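Local coordinates for tyrosine specific protein phosphatase, putative (Trypanosoma brucei, PDB 3M4U) that acts as a life cycle switch of the parasite and is a tyrosine phosphatase that dephosphorylates the nucleolar protein NOPP44/46, at residues Asp87-Phe92 and Ala245-Glu250; Gly196-Asp199 and Pro203-Ala206; Ile240-Ala245 and Tyr284-Gly289; Ser257-Ile262 and Glu278-Ile283. All blocks are in the same frame, centred on the assembly; numbering follows the deposited sequence.

Interaction 1. Residues Asp87-Phe92 and Ala245-Glu250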
loop_
_atom_site.group_PDB
_atom_site.type_symbol
_atom_site.label_atom_id
_atom_site.label_comp_id
_atom_site.label_asym_id
_atom_site.label_seq_id
_atom_site.Cartn_x
_atom_site.Cartn_y
_atom_site.Cartn_z
ATOM N N ASP A 87 -9.899 -12.390 1.278
ATOM C CA ASP A 87 -10.787 -12.941 2.288
ATOM C C ASP A 87 -10.231 -12.845 3.701
ATOM O O ASP A 87 -10.083 -13.855 4.389
ATOM C CB ASP A 87 -11.182 -14.389 1.977
ATOM C CG ASP A 87 -12.381 -14.849 2.813
ATOM O OD1 ASP A 87 -13.271 -14.002 3.106
ATOM O OD2 ASP A 87 -12.432 -16.047 3.181
ATOM N N LEU A 88 -9.948 -11.625 4.139
ATOM C CA LEU A 88 -9.535 -11.392 5.519
ATOM C C LEU A 88 -10.508 -10.423 6.180
ATOM O O LEU A 88 -11.406 -9.908 5.524
ATOM C CB LEU A 88 -8.122 -10.818 5.550
ATOM C CG LEU A 88 -7.113 -11.453 4.595
ATOM C CD1 LEU A 88 -6.231 -10.361 4.008
ATOM C CD2 LEU A 88 -6.262 -12.536 5.269
ATOM N N PRO A 89 -10.338 -10.175 7.488
ATOM C CA PRO A 89 -11.164 -9.161 8.147
ATOM C C PRO A 89 -11.178 -7.865 7.345
ATOM O O PRO A 89 -12.217 -7.210 7.245
ATOM C CB PRO A 89 -10.448 -8.947 9.488
ATOM C CG PRO A 89 -9.801 -10.253 9.776
ATOM C CD PRO A 89 -9.442 -10.865 8.437
ATOM N N HIS A 90 -10.036 -7.507 6.770
ATOM C CA HIS A 90 -9.928 -6.287 5.973
ATOM C C HIS A 90 -9.717 -6.559 4.486
ATOM O O HIS A 90 -9.078 -7.548 4.094
ATOM C CB HIS A 90 -8.776 -5.428 6.481
ATOM C CG HIS A 90 -8.911 -5.031 7.914
ATOM N ND1 HIS A 90 -9.901 -4.188 8.363
ATOM C CD2 HIS A 90 -8.167 -5.345 9.004
ATOM C CE1 HIS A 90 -9.772 -4.004 9.664
ATOM N NE2 HIS A 90 -8.725 -4.696 10.073
ATOM N N THR A 91 -10.259 -5.666 3.664
ATOM C CA THR A 91 -9.899 -5.606 2.248
ATOM C C THR A 91 -9.085 -4.321 2.041
ATOM O O THR A 91 -9.132 -3.414 2.872
ATOM C CB THR A 91 -11.145 -5.661 1.307
ATOM O OG1 THR A 91 -11.945 -4.480 1.470
ATOM C CG2 THR A 91 -11.999 -6.874 1.630
ATOM N N PHE A 92 -8.333 -4.249 0.948
ATOM C CA PHE A 92 -7.405 -3.143 0.740
ATOM C C PHE A 92 -7.542 -2.525 -0.634
ATOM O O PHE A 92 -7.955 -3.186 -1.587
ATOM C CB PHE A 92 -5.959 -3.605 0.946
ATOM C CG PHE A 92 -5.672 -4.073 2.349
ATOM C CD1 PHE A 92 -5.241 -3.181 3.318
ATOM C CD2 PHE A 92 -5.853 -5.391 2.700
ATOM C CE1 PHE A 92 -4.988 -3.604 4.622
ATOM C CE2 PHE A 92 -5.608 -5.823 4.000
ATOM C CZ PHE A 92 -5.167 -4.927 4.956
ATOM N N ALA A 245 -0.238 -12.770 5.819
ATOM C CA ALA A 245 0.439 -13.944 6.352
ATOM C C ALA A 245 0.326 -14.023 7.873
ATOM O O ALA A 245 0.149 -15.102 8.418
ATOM C CB ALA A 245 1.878 -13.986 5.901
ATOM N N LEU A 246 0.413 -12.886 8.556
ATOM C CA LEU A 246 0.236 -12.877 10.009
ATOM C C LEU A 246 -1.146 -13.392 10.359
ATOM O O LEU A 246 -1.326 -14.159 11.307
ATOM C CB LEU A 246 0.371 -11.467 10.572
ATOM C CG LEU A 246 1.780 -10.909 10.691
ATOM C CD1 LEU A 246 1.780 -9.732 11.670
ATOM C CD2 LEU A 246 2.712 -12.002 11.168
ATOM N N LEU A 247 -2.123 -12.946 9.584
ATOM C CA LEU A 247 -3.498 -13.342 9.786
ATOM C C LEU A 247 -3.600 -14.868 9.704
ATOM O O LEU A 247 -4.152 -15.497 10.601
ATOM C CB LEU A 247 -4.369 -12.644 8.740
ATOM C CG LEU A 247 -5.890 -12.730 8.790
ATOM C CD1 LEU A 247 -6.346 -14.067 8.221
ATOM C CD2 LEU A 247 -6.417 -12.504 10.205
ATOM N N HIS A 248 -3.044 -15.459 8.649
ATOM C CA HIS A 248 -2.949 -16.922 8.519
ATOM C C HIS A 248 -2.277 -17.609 9.716
ATOM O O HIS A 248 -2.624 -18.732 10.071
ATOM C CB HIS A 248 -2.190 -17.313 7.248
ATOM C CG HIS A 248 -2.981 -17.154 5.992
ATOM N ND1 HIS A 248 -3.650 -15.991 5.673
ATOM C CD2 HIS A 248 -3.192 -18.000 4.954
ATOM C CE1 HIS A 248 -4.248 -16.131 4.503
ATOM N NE2 HIS A 248 -3.982 -17.344 4.045
ATOM N N ILE A 249 -1.300 -16.948 10.317
ATOM C CA ILE A 249 -0.668 -17.471 11.516
ATOM C C ILE A 249 -1.626 -17.464 12.714
ATOM O O ILE A 249 -1.776 -18.471 13.407
ATOM C CB ILE A 249 0.593 -16.686 11.869
ATOM C CG1 ILE A 249 1.598 -16.773 10.728
ATOM C CG2 ILE A 249 1.207 -17.230 13.146
ATOM C CD1 ILE A 249 2.897 -16.096 11.048
ATOM N N GLU A 250 -2.277 -16.329 12.948
ATOM C CA GLU A 250 -3.242 -16.200 14.043
ATOM C C GLU A 250 -4.420 -17.167 13.908
ATOM O O GLU A 250 -4.976 -17.610 14.907
ATOM C CB GLU A 250 -3.735 -14.758 14.155
ATOM C CG GLU A 250 -2.676 -13.809 14.716
ATOM C CD GLU A 250 -2.951 -12.334 14.414
ATOM O OE1 GLU A 250 -4.070 -12.003 13.945
ATOM O OE2 GLU A 250 -2.034 -11.507 14.637
#

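Interaction 2. Residues Gly196-Asp199 and Pro203-Ala206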
loop_
_atom_site.group_PDB
_atom_site.type_symbol
_atom_site.label_atom_id
_atom_site.label_comp_id
_atom_site.label_asym_id
_atom_site.label_seq_id
_atom_site.Cartn_x
_atom_site.Cartn_y
_atom_site.Cartn_z
ATOM N N GLY A 196 10.309 5.840 6.786
ATOM C CA GLY A 196 11.542 5.086 6.939
ATOM C C GLY A 196 11.578 3.905 5.991
ATOM O O GLY A 196 12.212 2.888 6.277
ATOM N N TRP A 197 10.899 4.045 4.849
ATOM C CA TRP A 197 10.823 2.964 3.869
ATOM C C TRP A 197 11.110 3.463 2.450
ATOM O O TRP A 197 10.218 3.972 1.779
ATOM C CB TRP A 197 9.441 2.299 3.939
ATOM C CG TRP A 197 9.383 0.905 3.361
ATOM C CD1 TRP A 197 10.324 0.296 2.585
ATOM C CD2 TRP A 197 8.313 -0.041 3.515
ATOM N NE1 TRP A 197 9.904 -0.969 2.239
ATOM C CE2 TRP A 197 8.677 -1.203 2.806
ATOM C CE3 TRP A 197 7.089 -0.020 4.194
ATOM C CZ2 TRP A 197 7.855 -2.333 2.743
ATOM C CZ3 TRP A 197 6.279 -1.138 4.140
ATOM C CH2 TRP A 197 6.663 -2.283 3.417
ATOM N N PRO A 198 12.357 3.299 1.985
ATOM C CA PRO A 198 12.808 3.801 0.681
ATOM C C PRO A 198 12.230 2.988 -0.460
ATOM O O PRO A 198 12.094 1.767 -0.355
ATOM C CB PRO A 198 14.322 3.569 0.710
ATOM C CG PRO A 198 14.643 3.058 2.077
ATOM C CD PRO A 198 13.397 2.511 2.660
ATOM N N ASP A 199 11.918 3.674 -1.548
ATOM C CA ASP A 199 11.401 3.057 -2.753
ATOM C C ASP A 199 12.318 1.920 -3.178
ATOM O O ASP A 199 13.535 2.033 -3.072
ATOM C CB ASP A 199 11.326 4.111 -3.854
ATOM C CG ASP A 199 10.321 3.761 -4.933
ATOM O OD1 ASP A 199 9.657 2.714 -4.826
ATOM O OD2 ASP A 199 10.202 4.554 -5.887
ATOM N N PRO A 203 11.792 -1.792 5.008
ATOM C CA PRO A 203 11.600 -0.975 6.203
ATOM C C PRO A 203 12.894 -0.832 6.987
ATOM O O PRO A 203 13.654 -1.803 7.093
ATOM C CB PRO A 203 10.570 -1.776 7.006
ATOM C CG PRO A 203 9.799 -2.520 5.979
ATOM C CD PRO A 203 10.829 -2.908 4.952
ATOM N N GLU A 204 13.129 0.369 7.515
ATOM C CA GLU A 204 14.357 0.698 8.236
ATOM C C GLU A 204 14.331 0.292 9.713
ATOM O O GLU A 204 15.309 0.499 10.436
ATOM C CB GLU A 204 14.687 2.189 8.090
ATOM C CG GLU A 204 15.288 2.530 6.730
ATOM C CD GLU A 204 15.344 4.031 6.430
ATOM O OE1 GLU A 204 15.806 4.392 5.316
ATOM O OE2 GLU A 204 14.951 4.847 7.300
ATOM N N SER A 205 13.214 -0.281 10.156
ATOM C CA SER A 205 13.093 -0.797 11.521
ATOM C C SER A 205 11.906 -1.747 11.626
ATOM O O SER A 205 10.788 -1.436 11.163
ATOM C CB SER A 205 12.952 0.345 12.533
ATOM O OG SER A 205 11.618 0.500 12.996
ATOM N N ALA A 206 12.145 -2.901 12.243
ATOM C CA ALA A 206 11.091 -3.888 12.428
ATOM C C ALA A 206 9.904 -3.329 13.217
ATOM O O ALA A 206 8.740 -3.703 12.961
ATOM C CB ALA A 206 11.636 -5.124 13.113
#

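Interaction 3. Residues Ile240-Ala245 and Tyr284-Gly289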
loop_
_atom_site.group_PDB
_atom_site.type_symbol
_atom_site.label_atom_id
_atom_site.label_comp_id
_atom_site.label_asym_id
_atom_site.label_seq_id
_atom_site.Cartn_x
_atom_site.Cartn_y
_atom_site.Cartn_z
ATOM N N ILE A 240 0.770 -5.286 2.665
ATOM C CA ILE A 240 -0.482 -6.013 2.564
ATOM C C ILE A 240 -0.198 -7.509 2.697
ATOM O O ILE A 240 -0.843 -8.210 3.495
ATOM C CB ILE A 240 -1.232 -5.685 1.249
ATOM C CG1 ILE A 240 -1.716 -4.228 1.260
ATOM C CG2 ILE A 240 -2.418 -6.609 1.048
ATOM C CD1 ILE A 240 -2.575 -3.847 0.057
ATOM N N GLY A 241 0.785 -7.989 1.940
ATOM C CA GLY A 241 1.271 -9.356 2.093
ATOM C C GLY A 241 1.617 -9.765 3.530
ATOM O O GLY A 241 1.171 -10.808 3.998
ATOM N N ALA A 242 2.416 -8.961 4.231
ATOM C CA ALA A 242 2.764 -9.263 5.614
ATOM C C ALA A 242 1.523 -9.348 6.514
ATOM O O ALA A 242 1.403 -10.267 7.322
ATOM C CB ALA A 242 3.762 -8.233 6.159
ATOM N N TYR A 243 0.600 -8.401 6.378
ATOM C CA TYR A 243 -0.646 -8.453 7.143
ATOM C C TYR A 243 -1.371 -9.774 6.932
ATOM O O TYR A 243 -1.810 -10.403 7.885
ATOM C CB TYR A 243 -1.566 -7.294 6.754
ATOM C CG TYR A 243 -3.002 -7.432 7.239
ATOM C CD1 TYR A 243 -3.384 -6.978 8.503
ATOM C CD2 TYR A 243 -3.975 -8.010 6.431
ATOM C CE1 TYR A 243 -4.697 -7.099 8.947
ATOM C CE2 TYR A 243 -5.279 -8.138 6.865
ATOM C CZ TYR A 243 -5.639 -7.680 8.122
ATOM O OH TYR A 243 -6.946 -7.808 8.551
ATOM N N ALA A 244 -1.503 -10.180 5.671
ATOM C CA ALA A 244 -2.186 -11.415 5.315
ATOM C C ALA A 244 -1.551 -12.662 5.935
ATOM O O ALA A 244 -2.241 -13.515 6.511
ATOM C CB ALA A 244 -2.275 -11.568 3.785
ATOM N N ALA A 245 -0.238 -12.770 5.819
ATOM C CA ALA A 245 0.439 -13.944 6.352
ATOM C C ALA A 245 0.326 -14.023 7.873
ATOM O O ALA A 245 0.149 -15.102 8.418
ATOM C CB ALA A 245 1.878 -13.986 5.901
ATOM N N TYR A 284 8.451 -13.058 4.467
ATOM C CA TYR A 284 8.864 -14.318 5.089
ATOM C C TYR A 284 9.400 -14.070 6.476
ATOM O O TYR A 284 9.135 -14.830 7.398
ATOM C CB TYR A 284 9.946 -15.022 4.266
ATOM C CG TYR A 284 9.429 -16.074 3.322
ATOM C CD1 TYR A 284 8.834 -17.235 3.804
ATOM C CD2 TYR A 284 9.526 -15.905 1.942
ATOM C CE1 TYR A 284 8.341 -18.212 2.930
ATOM C CE2 TYR A 284 9.052 -16.873 1.065
ATOM C CZ TYR A 284 8.469 -18.030 1.567
ATOM O OH TYR A 284 7.996 -18.994 0.701
ATOM N N MET A 285 10.154 -12.988 6.617
ATOM C CA MET A 285 10.806 -12.688 7.870
ATOM C C MET A 285 9.800 -12.246 8.913
ATOM O O MET A 285 10.062 -12.335 10.105
ATOM C CB MET A 285 11.849 -11.605 7.677
ATOM C CG MET A 285 13.077 -12.024 6.901
ATOM S SD MET A 285 14.181 -10.593 6.792
ATOM C CE MET A 285 15.479 -11.234 5.730
ATOM N N THR A 286 8.656 -11.747 8.460
ATOM C CA THR A 286 7.615 -11.322 9.371
ATOM C C THR A 286 6.986 -12.579 9.923
ATOM O O THR A 286 6.750 -12.691 11.122
ATOM C CB THR A 286 6.538 -10.492 8.646
ATOM O OG1 THR A 286 7.151 -9.355 8.033
ATOM C CG2 THR A 286 5.471 -10.015 9.639
ATOM N N VAL A 287 6.724 -13.527 9.027
ATOM C CA VAL A 287 6.221 -14.859 9.387
ATOM C C VAL A 287 7.149 -15.636 10.330
ATOM O O VAL A 287 6.727 -16.065 11.411
ATOM C CB VAL A 287 6.019 -15.716 8.134
ATOM C CG1 VAL A 287 5.651 -17.155 8.519
ATOM C CG2 VAL A 287 4.963 -15.081 7.235
ATOM N N LEU A 288 8.399 -15.825 9.904
ATOM C CA LEU A 288 9.385 -16.529 10.708
ATOM C C LEU A 288 9.526 -15.863 12.073
ATOM O O LEU A 288 9.573 -16.536 13.108
ATOM C CB LEU A 288 10.746 -16.557 9.999
ATOM C CG LEU A 288 10.803 -17.244 8.626
ATOM C CD1 LEU A 288 12.108 -16.950 7.916
ATOM C CD2 LEU A 288 10.555 -18.755 8.716
ATOM N N GLY A 289 9.584 -14.537 12.071
ATOM C CA GLY A 289 9.740 -13.784 13.301
ATOM C C GLY A 289 8.622 -14.014 14.300
ATOM O O GLY A 289 8.879 -14.106 15.506
#

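Interaction 4. Residues Ser257-Ile262 and Glu278-Ile283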
loop_
_atom_site.group_PDB
_atom_site.type_symbol
_atom_site.label_atom_id
_atom_site.label_comp_id
_atom_site.label_asym_id
_atom_site.label_seq_id
_atom_site.Cartn_x
_atom_site.Cartn_y
_atom_site.Cartn_z
ATOM N N SER A 257 3.282 -23.117 1.622
ATOM C CA SER A 257 3.171 -22.221 0.477
ATOM C C SER A 257 2.342 -20.966 0.770
ATOM O O SER A 257 1.861 -20.306 -0.160
ATOM C CB SER A 257 2.581 -22.970 -0.726
ATOM O OG SER A 257 1.236 -23.340 -0.466
ATOM N N THR A 258 2.171 -20.640 2.053
ATOM C CA THR A 258 1.297 -19.532 2.452
ATOM C C THR A 258 1.765 -18.186 1.884
ATOM O O THR A 258 1.006 -17.493 1.197
ATOM C CB THR A 258 1.147 -19.430 3.982
ATOM O OG1 THR A 258 0.329 -20.511 4.451
ATOM C CG2 THR A 258 0.501 -18.081 4.375
ATOM N N VAL A 259 3.019 -17.838 2.168
ATOM C CA VAL A 259 3.634 -16.625 1.646
ATOM C C VAL A 259 3.585 -16.593 0.124
ATOM O O VAL A 259 3.177 -15.603 -0.482
ATOM C CB VAL A 259 5.083 -16.484 2.137
ATOM C CG1 VAL A 259 5.806 -15.372 1.381
ATOM C CG2 VAL A 259 5.091 -16.217 3.636
ATOM N N TYR A 260 3.981 -17.693 -0.494
ATOM C CA TYR A 260 4.018 -17.748 -1.940
ATOM C C TYR A 260 2.668 -17.418 -2.578
ATOM O O TYR A 260 2.590 -16.670 -3.565
ATOM C CB TYR A 260 4.460 -19.123 -2.417
ATOM C CG TYR A 260 4.598 -19.139 -3.908
ATOM C CD1 TYR A 260 5.828 -18.911 -4.509
ATOM C CD2 TYR A 260 3.483 -19.314 -4.722
ATOM C CE1 TYR A 260 5.956 -18.902 -5.876
ATOM C CE2 TYR A 260 3.597 -19.300 -6.092
ATOM C CZ TYR A 260 4.837 -19.095 -6.667
ATOM O OH TYR A 260 4.950 -19.075 -8.036
ATOM N N SER A 261 1.609 -18.008 -2.038
ATOM C CA SER A 261 0.285 -17.859 -2.631
ATOM C C SER A 261 -0.256 -16.461 -2.403
ATOM O O SER A 261 -0.870 -15.872 -3.297
ATOM C CB SER A 261 -0.679 -18.888 -2.050
ATOM O OG SER A 261 -0.259 -20.192 -2.401
ATOM N N ILE A 262 -0.032 -15.945 -1.195
ATOM C CA ILE A 262 -0.470 -14.610 -0.853
ATOM C C ILE A 262 0.107 -13.639 -1.864
ATOM O O ILE A 262 -0.601 -12.768 -2.377
ATOM C CB ILE A 262 -0.023 -14.215 0.547
ATOM C CG1 ILE A 262 -0.881 -14.926 1.582
ATOM C CG2 ILE A 262 -0.124 -12.705 0.731
ATOM C CD1 ILE A 262 -0.371 -14.766 2.992
ATOM N N GLU A 278 14.227 -8.712 -1.995
ATOM C CA GLU A 278 14.365 -8.181 -0.643
ATOM C C GLU A 278 13.024 -7.878 0.035
ATOM O O GLU A 278 12.849 -8.110 1.228
ATOM C CB GLU A 278 15.250 -6.931 -0.654
ATOM C CG GLU A 278 16.717 -7.232 -0.964
ATOM C CD GLU A 278 17.034 -7.375 -2.471
ATOM O OE1 GLU A 278 16.154 -7.145 -3.339
ATOM O OE2 GLU A 278 18.194 -7.719 -2.786
ATOM N N GLN A 279 12.073 -7.374 -0.733
ATOM C CA GLN A 279 10.765 -7.072 -0.180
ATOM C C GLN A 279 10.023 -8.364 0.102
ATOM O O GLN A 279 9.382 -8.506 1.139
ATOM C CB GLN A 279 9.984 -6.146 -1.125
ATOM C CG GLN A 279 10.631 -4.778 -1.249
ATOM C CD GLN A 279 9.935 -3.858 -2.240
ATOM O OE1 GLN A 279 9.264 -4.314 -3.168
ATOM N NE2 GLN A 279 10.115 -2.552 -2.058
ATOM N N TYR A 280 10.120 -9.299 -0.833
ATOM C CA TYR A 280 9.541 -10.624 -0.689
ATOM C C TYR A 280 10.053 -11.230 0.595
ATOM O O TYR A 280 9.293 -11.815 1.361
ATOM C CB TYR A 280 9.949 -11.503 -1.878
ATOM C CG TYR A 280 9.262 -12.861 -1.953
ATOM C CD1 TYR A 280 7.873 -12.963 -1.892
ATOM C CD2 TYR A 280 10.002 -14.041 -2.111
ATOM C CE1 TYR A 280 7.237 -14.185 -1.968
ATOM C CE2 TYR A 280 9.367 -15.279 -2.193
ATOM C CZ TYR A 280 7.983 -15.341 -2.118
ATOM O OH TYR A 280 7.325 -16.547 -2.195
ATOM N N ALA A 281 11.349 -11.066 0.833
ATOM C CA ALA A 281 11.994 -11.591 2.033
ATOM C C ALA A 281 11.384 -11.035 3.325
ATOM O O ALA A 281 11.181 -11.772 4.295
ATOM C CB ALA A 281 13.477 -11.314 1.986
ATOM N N VAL A 282 11.103 -9.735 3.336
ATOM C CA VAL A 282 10.470 -9.102 4.491
ATOM C C VAL A 282 9.217 -9.867 4.939
ATOM O O VAL A 282 9.026 -10.131 6.131
ATOM C CB VAL A 282 10.140 -7.617 4.184
ATOM C CG1 VAL A 282 9.092 -7.053 5.145
ATOM C CG2 VAL A 282 11.407 -6.795 4.217
ATOM N N ILE A 283 8.379 -10.249 3.978
ATOM C CA ILE A 283 7.157 -10.994 4.295
ATOM C C ILE A 283 7.467 -12.326 4.987
ATOM O O ILE A 283 6.824 -12.677 5.984
ATOM C CB ILE A 283 6.278 -11.227 3.037
ATOM C CG1 ILE A 283 6.065 -9.906 2.300
ATOM C CG2 ILE A 283 4.922 -11.807 3.413
ATOM C CD1 ILE A 283 5.338 -10.071 0.999
#

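Interaction 1. Residues Asp87-Phe92 and Ala245-Glu250
The side chains of Leu88 and Leu247 pass alongside one another, pointing opposite ways, with the methyl Leu88 CD2 set against CG and CD1 of Leu247. It lies only 3.3 Å from Leu247 CD1, a tight approach for two methyls, and 3.5 Å from Leu247 CG. On the helix side, Leu247 has its CG anti to the backbone N (chi1 -173°), which carries the branched end out to the loop. The same Leu88 methyl also meets His248, arriving at the edge of the imidazole and near its plane, with CD2 4.2 Å from CE1. That ring is tied back to its own helix, since His248 ND1 bonds to Ala244 O, so the leucine packs against a group already held in place. Pro89 follows, its CD 3.9 Å from Leu247 CD2. The fork of Leu247 divides between the two loop residues, CD1 to Leu88 and CD2 to Pro89, with CG near both. This loop connects strands 81-84 and 92-95 of the central sheet of the protein tyrosine phosphatase fold, and here it is laid against the C-terminal end of helix 234-250. The chain then runs back to the sheet, where the backbone of Thr91 bonds to Ile225. Phe92, at the start of strand 92-95, sets its ring edge-to-face with Tyr243 and also touches Ile240, about two turns before Leu247.

Interaction 2. Residues Gly196-Asp199 and Pro203-Ala206
The backbones of Gly196-Asp199 and Pro203-Ala206 come together across a short turn, with 4.6 Å between Trp197 CA and Pro203 CA, and are tied by a bent hydrogen bond of 3.0 Å from Glu204 N to Gly196 O (N-H...O 136°). Glu204 N is also bonded to Tyr194 OH, so the turn is anchored to the strand before it. Pro203 covers one face of the Trp197 indole with its N-CD-CG edge, CB tilted away, in a CH-pi contact: its CG is 3.7 Å from the centroid of the six-membered ring and 13° off the ring normal, while CD sits 3.5 Å from Trp197 NE1. The indole N-H is spent on Gly201 O within the same turn, and the ring of Phe209 meets Trp197 with its plane roughly perpendicular. Trp197-Pro198-Asp199 is the WPD motif of protein tyrosine phosphatases, on the loop that in this family closes over the substrate pocket; Trp197 O bonds to Arg235 NH2, and Asp199 OD2 forms a salt bridge with Lys131. The proline on the tryptophan therefore packs the far end of the loop against its start. Glu204, extended beyond CG, passes over Gly196 O, its CG 3.1 Å from that oxygen, and ends with OE2 3.4 Å from Gly196 CA. The other carboxylate oxygen, OE1, comes 3.7 Å from Pro198 CG. Both Pro198 and Glu204 touch a crystal neighbour, which may influence where the carboxylate rests.

Interaction 3. Residues Ile240-Ala245 and Tyr284-Gly289
In Val287 the CG1 branch lies trans to the backbone N (chi1 173°), which puts CG2 beside that N, where it meets Ala245 CB; Thr286 carries its OG1 beside the backbone N (chi1 -58°) and turns it to Ala242. The first pair is the closer, with Val287 CG2 3.5 Å from Ala245 CB. The second, Thr286 OG1 to Ala242 CB, is a looser van der Waals contact of 4.0 Å; the hydroxyl has its polar partner in Val282 O, one turn back in its own helix. That bond fixes the rotation of the threonine side chain and satisfies a buried polar atom without help from the opposite helix. Within these segments, two alanines one turn apart make the helix 234-250 side of the contact, and such small side chains let the backbones approach to 6.5 Å between Ala242 CA and Thr286 CA. All four residues are buried. Phe209 of helix 206-217 packs on both Ala242 and Thr286, while Ile262 of helix 258-269 touches Ala245. The CB of Tyr243 is directed away from segment 284-289, and its ring packs on Leu213 and Ile216 of helix 206-217 and meets Phe92 of strand 92-95 edge-to-face, placing helix 234-250 between its partner and the central sheet.

Interaction 4. Residues Ser257-Ile262 and Glu278-Ile283
Val259, Tyr260, Tyr280 and Ile283 join two successive helices of the C-terminal helical part of the phosphatase fold. Helices 258-269 and 277-290 are consecutive and joined by a short connection; the axes of the segments 258-262 and 278-283 pass 10.8 Å apart with their directions at 127°, a steeply crossed arrangement, well short of antiparallel.

The apolar part centres on one methyl. Val259 CG1 lies 3.8 Å from Tyr280 CE1, approaching the ring obliquely, and 4.2 Å from Ile283 CG2, so it fits between two residues one turn apart on the facing helix. With CG opposite the backbone N (chi1 -172°), the long side chain of Tyr280 swings across toward helix 258-269 although its CB does not face it. Tyr284 meets its ring edge-to-face, and the ring of Phe25 also touches it.

The phenol oxygen makes the remaining cross-helix contacts. Tyr280 OH rests 3.5 Å from Tyr260 CA and 3.6 Å from Tyr260 CD1, contacts of packing alone. Its hydrogen bond goes instead to Glu24 OE1 in helix 14-31, and Tyr260 also packs on Glu24, so that helix closes over the two tyrosines together.

Polar bonding inside the segment 257-262 secures its first turn. Ser257 sits at the N-cap position without a side-chain cap, yet its carbonyl serves two donors of a single residue. Ser261 N reaches Ser257 O at 3.0 Å from one face of the carbonyl plane, and Ser261 OG reaches it at 3.1 Å from the opposite face, tilted 32° from that plane.

How the interactions relate
Interactions 1, 3 and 4 form one connected body of packing, and interaction 2 touches it at its margin. The centres of interactions 3 and 4 are about 7 Å apart, joined by Val259 CG1 on Tyr284 CE2 at 3.6 Å; both use helix 277-290. Interactions 1 and 3 share Ala245, with centres about 10 Å apart, and lie on different faces of helix 234-250. That helix starts at the end of the family's signature motif, and Arg235 in its first turn bonds to Trp197 O of the WPD loop in interaction 2. A second link to that loop is Pro203 CD, 4.0 Å from Val282 CG2 of interaction 4. Interactions 1 and 2 do not touch, their centres being about 22 Å apart.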